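PDB 2PKP: methanogen homoaconitase small subunit from Methanocaldococcus jannaschii, which forms, with the large subunit, a hydro-lyase that interconverts homocitrate and homoisocitrate by way of cis-homoaconitate in 2-oxosuberate biosynthesis. Local coordinates for residues Gly5-Phe10 with Asp108-Gly113; Lys47-Gly52 with Lys75-Lys80; Val54-Glu59 with Ala81-Ser86; Ala70-Lys75 with Ile96-Ile101. All blocks are in the same frame, centred on the assembly; numbering follows the deposited sequence.

How the interactions relate
From the N terminus, strand 2-9 comes first and lies in the middle of the sheet; interaction 1 pins its end to the connection at 108-113, closing a loop of nearly a hundred residues in which the other three nest. Their segments alternate, so interactions 2, 3 and 4 cross one another. Interaction 2 sets the link before strand 54-57 against the turn before strand 81-84; interaction 3 pairs those two strands; interaction 4 packs helix 68-75, which connects them, on the end of helix 89-98. The salt bridge Lys85-Asp108 joins interactions 1 and 3, Ile79 packs on Ile55 between 2 and 3, and Lys75 belongs to both 2 and 4.

Interaction 1 of 4, residues Gly5-Phe10 with Asp108-Gly113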
loop_
_atom_site.group_PDB
_atom_site.type_symbol
_atom_site.label_atom_id
_atom_site.label_comp_id
_atom_site.label_asym_id
_atom_site.label_seq_id
_atom_site.Cartn_x
_atom_site.Cartn_y
_atom_site.Cartn_z
ATOM N N GLY A 5 -9.371 4.774 3.424
ATOM C CA GLY A 5 -10.077 3.508 3.519
ATOM C C GLY A 5 -11.154 3.523 4.585
ATOM O O GLY A 5 -11.438 4.565 5.179
ATOM N N ARG A 6 -11.753 2.364 4.832
ATOM C CA ARG A 6 -12.799 2.262 5.830
ATOM C C ARG A 6 -12.199 2.093 7.225
ATOM O O ARG A 6 -11.238 1.349 7.417
ATOM C CB ARG A 6 -13.735 1.087 5.511
ATOM C CG ARG A 6 -14.956 1.012 6.426
ATOM C CD ARG A 6 -15.887 -0.141 6.050
ATOM N NE ARG A 6 -16.443 0.017 4.706
ATOM C CZ ARG A 6 -17.210 1.036 4.324
ATOM N NH1 ARG A 6 -17.526 1.996 5.185
ATOM N NH2 ARG A 6 -17.656 1.100 3.075
ATOM N N ALA A 7 -12.781 2.794 8.190
ATOM C CA ALA A 7 -12.316 2.744 9.565
ATOM C C ALA A 7 -12.980 1.620 10.361
ATOM O O ALA A 7 -14.187 1.418 10.275
ATOM C CB ALA A 7 -12.595 4.080 10.240
ATOM N N HIS A 8 -12.185 0.882 11.127
ATOM C CA HIS A 8 -12.723 -0.183 11.968
ATOM C C HIS A 8 -12.396 0.301 13.368
ATOM O O HIS A 8 -11.236 0.298 13.783
ATOM C CB HIS A 8 -12.047 -1.520 11.663
ATOM C CG HIS A 8 -12.330 -2.030 10.282
ATOM N ND1 HIS A 8 -11.555 -1.697 9.190
ATOM C CD2 HIS A 8 -13.331 -2.808 9.810
ATOM C CE1 HIS A 8 -12.067 -2.251 8.106
ATOM N NE2 HIS A 8 -13.145 -2.929 8.453
ATOM N N LYS A 9 -13.428 0.743 14.078
ATOM C CA LYS A 9 -13.254 1.314 15.400
ATOM C C LYS A 9 -13.328 0.381 16.604
ATOM O O LYS A 9 -14.226 -0.449 16.720
ATOM C CB LYS A 9 -14.245 2.463 15.600
ATOM C CG LYS A 9 -14.022 3.167 16.918
ATOM C CD LYS A 9 -14.763 4.473 17.039
ATOM C CE LYS A 9 -14.204 5.266 18.226
ATOM N NZ LYS A 9 -14.838 6.590 18.367
ATOM N N PHE A 10 -12.373 0.566 17.506
ATOM C CA PHE A 10 -12.267 -0.209 18.735
ATOM C C PHE A 10 -12.117 0.770 19.903
ATOM O O PHE A 10 -11.874 1.964 19.689
ATOM C CB PHE A 10 -11.051 -1.128 18.648
ATOM C CG PHE A 10 -11.131 -2.121 17.526
ATOM C CD1 PHE A 10 -11.671 -3.388 17.733
ATOM C CD2 PHE A 10 -10.682 -1.787 16.252
ATOM C CE1 PHE A 10 -11.762 -4.311 16.688
ATOM C CE2 PHE A 10 -10.769 -2.699 15.196
ATOM C CZ PHE A 10 -11.308 -3.963 15.414
ATOM N N ASP A 108 -12.445 9.956 19.117
ATOM C CA ASP A 108 -13.862 10.027 19.475
ATOM C C ASP A 108 -14.579 10.658 18.267
ATOM O O ASP A 108 -15.788 10.517 18.103
ATOM C CB ASP A 108 -14.098 10.911 20.713
ATOM C CG ASP A 108 -13.557 10.297 22.000
ATOM O OD1 ASP A 108 -13.366 9.063 22.060
ATOM O OD2 ASP A 108 -13.336 11.060 22.967
ATOM N N GLU A 109 -13.811 11.341 17.420
ATOM C CA GLU A 109 -14.353 12.004 16.237
ATOM C C GLU A 109 -14.618 11.029 15.101
ATOM O O GLU A 109 -15.223 11.395 14.093
ATOM C CB GLU A 109 -13.382 13.083 15.734
ATOM C CG GLU A 109 -13.093 14.212 16.719
ATOM C CD GLU A 109 -14.285 15.137 16.956
ATOM O OE1 GLU A 109 -15.296 15.019 16.238
ATOM O OE2 GLU A 109 -14.201 15.998 17.857
ATOM N N ILE A 110 -14.160 9.793 15.259
ATOM C CA ILE A 110 -14.329 8.780 14.227
ATOM C C ILE A 110 -15.232 7.632 14.669
ATOM O O ILE A 110 -15.087 7.105 15.776
ATOM C CB ILE A 110 -12.962 8.204 13.803
ATOM C CG1 ILE A 110 -12.023 9.347 13.391
ATOM C CG2 ILE A 110 -13.147 7.215 12.660
ATOM C CD1 ILE A 110 -10.575 8.914 13.171
ATOM N N LYS A 111 -16.154 7.248 13.792
ATOM C CA LYS A 111 -17.087 6.167 14.079
ATOM C C LYS A 111 -16.768 4.967 13.213
ATOM O O LYS A 111 -16.183 5.108 12.140
ATOM C CB LYS A 111 -18.526 6.615 13.811
ATOM C CG LYS A 111 -19.001 7.750 14.698
ATOM C CD LYS A 111 -19.033 7.321 16.155
ATOM C CE LYS A 111 -19.616 8.416 17.045
ATOM N NZ LYS A 111 -19.774 7.958 18.463
ATOM N N ASP A 112 -17.162 3.786 13.679
ATOM C CA ASP A 112 -16.916 2.563 12.933
ATOM C C ASP A 112 -17.588 2.694 11.576
ATOM O O ASP A 112 -18.706 3.201 11.483
ATOM C CB ASP A 112 -17.486 1.355 13.678
ATOM C CG ASP A 112 -17.102 0.046 13.030
ATOM O OD1 ASP A 112 -15.890 -0.235 12.933
ATOM O OD2 ASP A 112 -18.012 -0.702 12.610
ATOM N N GLY A 113 -16.897 2.261 10.526
ATOM C CA GLY A 113 -17.461 2.345 9.191
ATOM C C GLY A 113 -17.251 3.671 8.476
ATOM O O GLY A 113 -17.601 3.796 7.300
HETATM O O HOH W 1 -16.476 -1.056 9.540
HETATM O O HOH W 2 -14.677 7.222 20.877
HETATM O O HOH W 3 -17.270 8.375 19.512
#
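The end of strand 2-9 is clasped by the connection between strands 101-104 and 115-119, with Ala7 and Lys9 meeting residues 110-113. Gly113 N donates to Ala7 O at 2.8 Å; with its positive phi, 86°, Gly113 holds a backbone shape in which a side chain would jam against the preceding carbonyl. Asp112 supplies the acceptor for Lys9 N: its OD1 takes it at 2.9 Å through the anti lone pair. The side chain of Lys9 leaves with CG anti to the backbone N (chi1 -175°) and stays extended, which carries NZ to Ile110 O at 2.7 Å, almost straight in line with the carbonyl. NZ also bonds to Thr107 O. A water bonded to NZ donates to Asp108 OD1, an oxygen that is salt-bridged to Lys85. A methionine in place of Lys9 would probably leave both carbonyls without this donor and break the water link to Asp108. Small Ala7 suits the inner side, where its CB packs on Ile110 CG2 at 4.0 Å. Ala7 and Ile110 both rest on Val56 of strand 54-57 and Val116 of strand 115-119, which places the clasp over the middle strands of the sheet.

Interaction 2 of 4, residues Lys47-Gly52 with Lys75-Lys80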
loop_
_atom_site.group_PDB
_atom_site.type_symbol
_atom_site.label_atom_id
_atom_site.label_comp_id
_atom_site.label_asym_id
_atom_site.label_seq_id
_atom_site.Cartn_x
_atom_site.Cartn_y
_atom_site.Cartn_z
ATOM N N LYS A 47 -12.640 -11.167 8.403
ATOM C CA LYS A 47 -13.547 -11.336 7.270
ATOM C C LYS A 47 -14.134 -10.023 6.746
ATOM O O LYS A 47 -14.690 -9.988 5.648
ATOM C CB LYS A 47 -14.690 -12.283 7.659
ATOM C CG LYS A 47 -14.229 -13.629 8.214
ATOM C CD LYS A 47 -13.458 -14.439 7.180
ATOM C CE LYS A 47 -12.991 -15.766 7.760
ATOM N NZ LYS A 47 -12.381 -16.652 6.725
ATOM N N LYS A 48 -14.017 -8.951 7.528
ATOM C CA LYS A 48 -14.548 -7.645 7.131
ATOM C C LYS A 48 -13.484 -6.712 6.556
ATOM O O LYS A 48 -13.759 -5.933 5.641
ATOM C CB LYS A 48 -15.182 -6.927 8.328
ATOM C CG LYS A 48 -16.340 -7.632 9.005
ATOM C CD LYS A 48 -16.726 -6.878 10.275
ATOM C CE LYS A 48 -17.912 -7.517 10.989
ATOM N NZ LYS A 48 -18.192 -6.862 12.303
ATOM N N VAL A 49 -12.275 -6.781 7.106
ATOM C CA VAL A 49 -11.185 -5.912 6.681
ATOM C C VAL A 49 -10.774 -6.071 5.219
ATOM O O VAL A 49 -10.784 -7.173 4.668
ATOM C CB VAL A 49 -9.937 -6.113 7.574
ATOM C CG1 VAL A 49 -9.370 -7.510 7.378
ATOM C CG2 VAL A 49 -8.891 -5.062 7.252
ATOM N N LYS A 50 -10.415 -4.952 4.599
ATOM C CA LYS A 50 -9.972 -4.945 3.210
ATOM C C LYS A 50 -8.652 -4.199 3.114
ATOM O O LYS A 50 -8.404 -3.257 3.873
ATOM C CB LYS A 50 -10.998 -4.247 2.312
ATOM C CG LYS A 50 -12.380 -4.876 2.308
ATOM C CD LYS A 50 -12.357 -6.300 1.776
ATOM C CE LYS A 50 -13.756 -6.904 1.798
ATOM N NZ LYS A 50 -13.756 -8.322 1.349
ATOM N N GLU A 51 -7.803 -4.625 2.186
ATOM C CA GLU A 51 -6.517 -3.968 1.985
ATOM C C GLU A 51 -6.790 -2.476 1.821
ATOM O O GLU A 51 -7.670 -2.083 1.052
ATOM C CB GLU A 51 -5.843 -4.507 0.723
ATOM C CG GLU A 51 -4.437 -3.982 0.498
ATOM C CD GLU A 51 -3.875 -4.377 -0.860
ATOM O OE1 GLU A 51 -4.392 -5.340 -1.468
ATOM O OE2 GLU A 51 -2.911 -3.727 -1.316
ATOM N N GLY A 52 -6.058 -1.648 2.556
ATOM C CA GLY A 52 -6.259 -0.215 2.459
ATOM C C GLY A 52 -7.074 0.356 3.603
ATOM O O GLY A 52 -7.140 1.571 3.777
ATOM N N LYS A 75 -0.295 -5.323 9.721
ATOM C CA LYS A 75 0.335 -5.017 8.441
ATOM C C LYS A 75 -0.040 -6.006 7.339
ATOM O O LYS A 75 -0.278 -5.606 6.194
ATOM C CB LYS A 75 1.857 -4.972 8.605
ATOM C CG LYS A 75 2.634 -4.680 7.324
ATOM C CD LYS A 75 4.142 -4.757 7.590
ATOM C CE LYS A 75 4.986 -4.426 6.357
ATOM N NZ LYS A 75 4.835 -5.424 5.261
ATOM N N TYR A 76 -0.112 -7.291 7.673
ATOM C CA TYR A 76 -0.450 -8.273 6.653
ATOM C C TYR A 76 -1.930 -8.411 6.305
ATOM O O TYR A 76 -2.318 -9.309 5.555
ATOM C CB TYR A 76 0.175 -9.630 6.990
ATOM C CG TYR A 76 1.632 -9.671 6.584
ATOM C CD1 TYR A 76 2.597 -8.977 7.316
ATOM C CD2 TYR A 76 2.033 -10.329 5.421
ATOM C CE1 TYR A 76 3.921 -8.933 6.898
ATOM C CE2 TYR A 76 3.356 -10.289 4.992
ATOM C CZ TYR A 76 4.294 -9.588 5.736
ATOM O OH TYR A 76 5.600 -9.525 5.313
ATOM N N CYS A 77 -2.748 -7.510 6.843
ATOM C CA CYS A 77 -4.175 -7.475 6.529
ATOM C C CYS A 77 -4.307 -6.401 5.459
ATOM O O CYS A 77 -5.393 -6.150 4.937
ATOM C CB CYS A 77 -5.013 -7.062 7.743
ATOM S SG CYS A 77 -5.507 -8.407 8.822
ATOM N N GLY A 78 -3.185 -5.765 5.139
ATOM C CA GLY A 78 -3.199 -4.709 4.146
ATOM C C GLY A 78 -3.478 -3.365 4.793
ATOM O O GLY A 78 -3.839 -2.407 4.114
ATOM N N ILE A 79 -3.317 -3.298 6.114
ATOM C CA ILE A 79 -3.540 -2.065 6.863
ATOM C C ILE A 79 -2.225 -1.301 6.994
ATOM O O ILE A 79 -1.261 -1.794 7.573
ATOM C CB ILE A 79 -4.112 -2.382 8.256
ATOM C CG1 ILE A 79 -5.497 -3.014 8.095
ATOM C CG2 ILE A 79 -4.174 -1.115 9.110
ATOM C CD1 ILE A 79 -6.107 -3.515 9.385
ATOM N N LYS A 80 -2.198 -0.089 6.449
ATOM C CA LYS A 80 -1.002 0.745 6.469
ATOM C C LYS A 80 -0.893 1.666 7.679
ATOM O O LYS A 80 0.196 2.133 8.006
ATOM C CB LYS A 80 -0.939 1.586 5.187
ATOM C CG LYS A 80 0.269 2.509 5.089
ATOM C CD LYS A 80 1.572 1.730 5.019
ATOM C CE LYS A 80 2.755 2.656 4.779
ATOM N NZ LYS A 80 4.027 1.895 4.623
#
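Val49 and Ile79 meet obliquely, branch against branch: Val49 CG2 lies 3.8 Å from Ile79 CD1. The chi1 of Val49 (66°) puts CG2 anti to the backbone N and wedges CG1 between N and the carbonyl carbon. The two methyls divide the work, CG1 approaching the sulfur of Cys77 at 4.2 Å while CG2 serves the isoleucine. Short, branched valine suits a place facing two partners; the longer isoleucine reaches across. Cys77 and Gly78 belong to a type I beta turn, Lys75 to Gly78, at the end of helix 68-75, in the right-handed beta-alpha-beta crossover that runs from strand 54-57 to strand 81-84. Facing the turn, residues 49-52 lead from helix 45-48 into strand 54-57. Gly78 lies against Glu51 with their CA atoms 4.0 Å apart, and a side chain there would collide with Glu51 CA. Gly52 N donates to Gly78 O at 2.8 Å, nearly straight (166°) but from above the carbonyl plane. At the positive phi of Gly52 (101°) a side chain would jam against the preceding carbonyl. Glu51 lays its CG over Gly78 CA at 3.9 Å. Its extended chain then leads away, OE2 forming a long, weak ion pair with Lys80 of the second subunit.

Interaction 3 of 4, residues Val54-Glu59 with Ala81-Ser86; sequences VIVAGE and AVIAKS
Strands 54-57 and 81-84 are the parallel pair of a beta-alpha-beta unit whose crossover contains helix 68-75; Ile55 pairs with Val82 and Val56 with Ile83 in parallel register. Among the backbone hydrogen bonds, Ile83 bonds both ways: its N donates to Ile55 O at 2.8 Å, and its O accepts Ala57 N at 2.7 Å. Beyond the strands, Lys85 N reaches Gly58 O from well above the carbonyl plane.

Apolar packing is sorted by face. Ile55 and Val82 lie side by side, CG2 to CG1 at 4.2 Å, and both meet Ile74 of the helix; beta-branched residues suit this buried strand surface. Ile83 turns to the other face with Val56; its CG1 packs on Val54 CG1 at 3.8 Å, and it also touches Ile118 of strand 115-119.

Polar side chains gather at the C-terminal ends. Glu59 crosses Lys85 at about a right angle, its carboxylate over Lys85 CB and CD, while Lys85 NZ continues to a salt bridge with Asp108. An alanine in place of Glu59 would probably uncover the Lys85 methylenes and deprive the Ser86 hydroxyl of its acceptor. The bend at chi2 (-80°) turns the carboxylate back toward Ser86. There OG, which also bonds to the backbone N of Asn60, donates to Glu59 OE1 at 2.6 Å, nearly along the C-O axis.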
loop_
_atom_site.group_PDB
_atom_site.type_symbol
_atom_site.label_atom_id
_atom_site.label_comp_id
_atom_site.label_asym_id
_atom_site.label_seq_id
_atom_site.Cartn_x
_atom_site.Cartn_y
_atom_site.Cartn_z
ATOM N N VAL A 54 -8.271 0.998 7.668
ATOM C CA VAL A 54 -7.566 1.565 8.804
ATOM C C VAL A 54 -8.201 1.157 10.128
ATOM O O VAL A 54 -9.423 1.144 10.264
ATOM C CB VAL A 54 -7.569 3.121 8.702
ATOM C CG1 VAL A 54 -6.855 3.742 9.886
ATOM C CG2 VAL A 54 -6.915 3.549 7.390
ATOM N N ILE A 55 -7.364 0.817 11.099
ATOM C CA ILE A 55 -7.855 0.457 12.420
ATOM C C ILE A 55 -7.851 1.749 13.212
ATOM O O ILE A 55 -6.883 2.507 13.172
ATOM C CB ILE A 55 -6.934 -0.554 13.135
ATOM C CG1 ILE A 55 -7.048 -1.933 12.477
ATOM C CG2 ILE A 55 -7.309 -0.624 14.615
ATOM C CD1 ILE A 55 -6.077 -2.950 13.030
ATOM N N VAL A 56 -8.944 2.006 13.912
ATOM C CA VAL A 56 -9.077 3.208 14.718
ATOM C C VAL A 56 -9.375 2.762 16.150
ATOM O O VAL A 56 -10.265 1.939 16.376
ATOM C CB VAL A 56 -10.214 4.094 14.158
ATOM C CG1 VAL A 56 -10.405 5.335 15.027
ATOM C CG2 VAL A 56 -9.883 4.490 12.717
ATOM N N ALA A 57 -8.621 3.277 17.118
ATOM C CA ALA A 57 -8.834 2.872 18.503
ATOM C C ALA A 57 -8.721 4.001 19.514
ATOM O O ALA A 57 -8.391 5.142 19.172
ATOM C CB ALA A 57 -7.864 1.758 18.869
ATOM N N GLY A 58 -8.993 3.660 20.767
ATOM C CA GLY A 58 -8.936 4.633 21.839
ATOM C C GLY A 58 -7.554 4.765 22.443
ATOM O O GLY A 58 -6.549 4.807 21.735
ATOM N N GLU A 59 -7.503 4.812 23.767
ATOM C CA GLU A 59 -6.239 4.963 24.475
ATOM C C GLU A 59 -5.443 3.676 24.590
ATOM O O GLU A 59 -5.997 2.574 24.575
ATOM C CB GLU A 59 -6.497 5.499 25.893
ATOM C CG GLU A 59 -7.209 6.831 25.937
ATOM C CD GLU A 59 -6.272 7.995 25.693
ATOM O OE1 GLU A 59 -5.202 7.784 25.088
ATOM O OE2 GLU A 59 -6.608 9.128 26.095
ATOM N N ALA A 81 -2.013 1.931 8.341
ATOM C CA ALA A 81 -1.986 2.813 9.497
ATOM C C ALA A 81 -3.013 2.483 10.565
ATOM O O ALA A 81 -4.052 1.881 10.302
ATOM C CB ALA A 81 -2.171 4.270 9.044
ATOM N N VAL A 82 -2.701 2.902 11.783
ATOM C CA VAL A 82 -3.582 2.709 12.917
ATOM C C VAL A 82 -3.724 4.081 13.537
ATOM O O VAL A 82 -2.727 4.756 13.797
ATOM C CB VAL A 82 -2.965 1.758 13.965
ATOM C CG1 VAL A 82 -3.864 1.659 15.177
ATOM C CG2 VAL A 82 -2.754 0.393 13.351
ATOM N N ILE A 83 -4.959 4.507 13.752
ATOM C CA ILE A 83 -5.203 5.801 14.365
ATOM C C ILE A 83 -5.686 5.551 15.789
ATOM O O ILE A 83 -6.645 4.809 15.996
ATOM C CB ILE A 83 -6.291 6.588 13.602
ATOM C CG1 ILE A 83 -5.921 6.693 12.119
ATOM C CG2 ILE A 83 -6.438 7.987 14.197
ATOM C CD1 ILE A 83 -7.031 7.316 11.258
ATOM N N ALA A 84 -5.026 6.158 16.767
ATOM C CA ALA A 84 -5.429 5.979 18.159
ATOM C C ALA A 84 -5.181 7.250 18.968
ATOM O O ALA A 84 -4.476 8.155 18.511
ATOM C CB ALA A 84 -4.665 4.801 18.783
ATOM N N LYS A 85 -5.771 7.315 20.162
ATOM C CA LYS A 85 -5.581 8.466 21.039
ATOM C C LYS A 85 -4.172 8.388 21.613
ATOM O O LYS A 85 -3.528 9.407 21.840
ATOM C CB LYS A 85 -6.605 8.466 22.176
ATOM C CG LYS A 85 -8.034 8.727 21.736
ATOM C CD LYS A 85 -8.953 8.841 22.946
ATOM C CE LYS A 85 -10.394 9.075 22.539
ATOM N NZ LYS A 85 -11.282 9.178 23.730
ATOM N N SER A 86 -3.708 7.165 21.857
ATOM C CA SER A 86 -2.358 6.936 22.364
ATOM C C SER A 86 -1.945 5.493 22.076
ATOM O O SER A 86 -2.794 4.613 21.902
ATOM C CB SER A 86 -2.262 7.238 23.866
ATOM O OG SER A 86 -3.104 6.396 24.630
#

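Interaction 4 of 4, residues Ala70-Lys75 with Ile96-Ile101; sequences AVIAIK and INVGLI
The last turn of helix 68-75 faces the end of helix 89-98, where Gly99, at a positive phi of 87° at which a side chain would jam against the preceding carbonyl O, closes a Schellman motif and turns the chain toward strand 101-104. No hydrogen bond crosses; aliphatic groups carry the contact. Val71 and Val98 cross obliquely, with CG2 meeting CG2 at 3.6 Å. In both, chi1 near -60° sets CG2 between the backbone N and the carbonyl carbon, where it points to the partner. These compact side chains suit the close approach. Leu100 is longer, and its CG, anti to the backbone N (chi1 179°), carries CD2 to the helix. The Leu100 and Ile74 side chains cross at about a right angle, with Leu100 CD2 3.8 Å from Ile74 CG2 and 4.1 Å from Val71 CB. The methylenes of Lys75 run past the carbonyl of Val98, CE 2.9 Å from Val98 O, a close approach but not a hydrogen bond. Around this seam, Phe91 of helix 89-98 covers Val71 and Ile74, Pro30 and Leu33 of helix 30-34 meet Ile72, and Ile101 starts strand 101-104, bonded through its backbone to Val82 of strand 81-84.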
loop_
_atom_site.group_PDB
_atom_site.type_symbol
_atom_site.label_atom_id
_atom_site.label_comp_id
_atom_site.label_asym_id
_atom_site.label_seq_id
_atom_site.Cartn_x
_atom_site.Cartn_y
_atom_site.Cartn_z
ATOM N N ALA A 70 1.955 -8.872 16.631
ATOM C CA ALA A 70 0.784 -8.009 16.658
ATOM C C ALA A 70 0.810 -7.013 15.497
ATOM O O ALA A 70 -0.192 -6.836 14.802
ATOM C CB ALA A 70 0.713 -7.267 17.980
ATOM N N VAL A 71 1.956 -6.368 15.284
ATOM C CA VAL A 71 2.076 -5.395 14.206
ATOM C C VAL A 71 2.122 -6.084 12.857
ATOM O O VAL A 71 1.696 -5.520 11.856
ATOM C CB VAL A 71 3.338 -4.495 14.369
ATOM C CG1 VAL A 71 3.271 -3.758 15.695
ATOM C CG2 VAL A 71 4.601 -5.318 14.272
ATOM N N ILE A 72 2.647 -7.306 12.832
ATOM C CA ILE A 72 2.723 -8.068 11.592
ATOM C C ILE A 72 1.321 -8.540 11.191
ATOM O O ILE A 72 1.003 -8.620 10.008
ATOM C CB ILE A 72 3.673 -9.286 11.743
ATOM C CG1 ILE A 72 5.119 -8.788 11.862
ATOM C CG2 ILE A 72 3.526 -10.235 10.555
ATOM C CD1 ILE A 72 6.146 -9.898 12.028
ATOM N N ALA A 73 0.490 -8.833 12.188
ATOM C CA ALA A 73 -0.879 -9.282 11.952
ATOM C C ALA A 73 -1.674 -8.156 11.307
ATOM O O ALA A 73 -2.470 -8.383 10.400
ATOM C CB ALA A 73 -1.532 -9.691 13.266
ATOM N N ILE A 74 -1.453 -6.937 11.787
ATOM C CA ILE A 74 -2.134 -5.769 11.249
ATOM C C ILE A 74 -1.613 -5.462 9.840
ATOM O O ILE A 74 -2.385 -5.372 8.882
ATOM C CB ILE A 74 -1.906 -4.537 12.161
ATOM C CG1 ILE A 74 -2.517 -4.802 13.543
ATOM C CG2 ILE A 74 -2.525 -3.290 11.528
ATOM C CD1 ILE A 74 -2.180 -3.748 14.591
ATOM N N LYS A 75 -0.295 -5.323 9.721
ATOM C CA LYS A 75 0.335 -5.017 8.441
ATOM C C LYS A 75 -0.040 -6.006 7.339
ATOM O O LYS A 75 -0.278 -5.606 6.194
ATOM C CB LYS A 75 1.857 -4.972 8.605
ATOM C CG LYS A 75 2.634 -4.680 7.324
ATOM C CD LYS A 75 4.142 -4.757 7.590
ATOM C CE LYS A 75 4.986 -4.426 6.357
ATOM N NZ LYS A 75 4.835 -5.424 5.261
ATOM N N ILE A 96 6.652 1.051 13.878
ATOM C CA ILE A 96 7.602 1.825 13.082
ATOM C C ILE A 96 8.563 0.891 12.348
ATOM O O ILE A 96 8.798 1.030 11.146
ATOM C CB ILE A 96 8.455 2.764 13.972
ATOM C CG1 ILE A 96 7.564 3.791 14.679
ATOM C CG2 ILE A 96 9.519 3.458 13.125
ATOM C CD1 ILE A 96 6.857 4.749 13.745
ATOM N N ASN A 97 9.110 -0.074 13.078
ATOM C CA ASN A 97 10.069 -1.002 12.498
ATOM C C ASN A 97 9.574 -1.946 11.404
ATOM O O ASN A 97 10.391 -2.496 10.670
ATOM C CB ASN A 97 10.766 -1.785 13.612
ATOM C CG ASN A 97 11.664 -0.894 14.461
ATOM O OD1 ASN A 97 12.232 0.083 13.964
ATOM N ND2 ASN A 97 11.809 -1.234 15.733
ATOM N N VAL A 98 8.260 -2.142 11.286
ATOM C CA VAL A 98 7.728 -2.999 10.221
ATOM C C VAL A 98 7.042 -2.161 9.152
ATOM O O VAL A 98 6.487 -2.697 8.196
ATOM C CB VAL A 98 6.699 -4.046 10.730
ATOM C CG1 VAL A 98 7.362 -5.000 11.723
ATOM C CG2 VAL A 98 5.495 -3.349 11.342
ATOM N N GLY A 99 7.072 -0.842 9.315
ATOM C CA GLY A 99 6.445 0.028 8.331
ATOM C C GLY A 99 4.965 0.312 8.555
ATOM O O GLY A 99 4.277 0.784 7.651
ATOM N N LEU A 100 4.467 0.016 9.751
ATOM C CA LEU A 100 3.060 0.270 10.077
ATOM C C LEU A 100 3.014 1.655 10.712
ATOM O O LEU A 100 3.682 1.902 11.713
ATOM C CB LEU A 100 2.545 -0.785 11.066
ATOM C CG LEU A 100 1.095 -0.677 11.543
ATOM C CD1 LEU A 100 0.148 -0.733 10.349
ATOM C CD2 LEU A 100 0.798 -1.807 12.531
ATOM N N ILE A 101 2.219 2.552 10.141
ATOM C CA ILE A 101 2.144 3.926 10.636
ATOM C C ILE A 101 1.197 4.200 11.802
ATOM O O ILE A 101 -0.022 4.076 11.683
ATOM C CB ILE A 101 1.773 4.896 9.493
ATOM C CG1 ILE A 101 2.754 4.726 8.331
ATOM C CG2 ILE A 101 1.811 6.339 9.999
ATOM C CD1 ILE A 101 2.289 5.381 7.036
#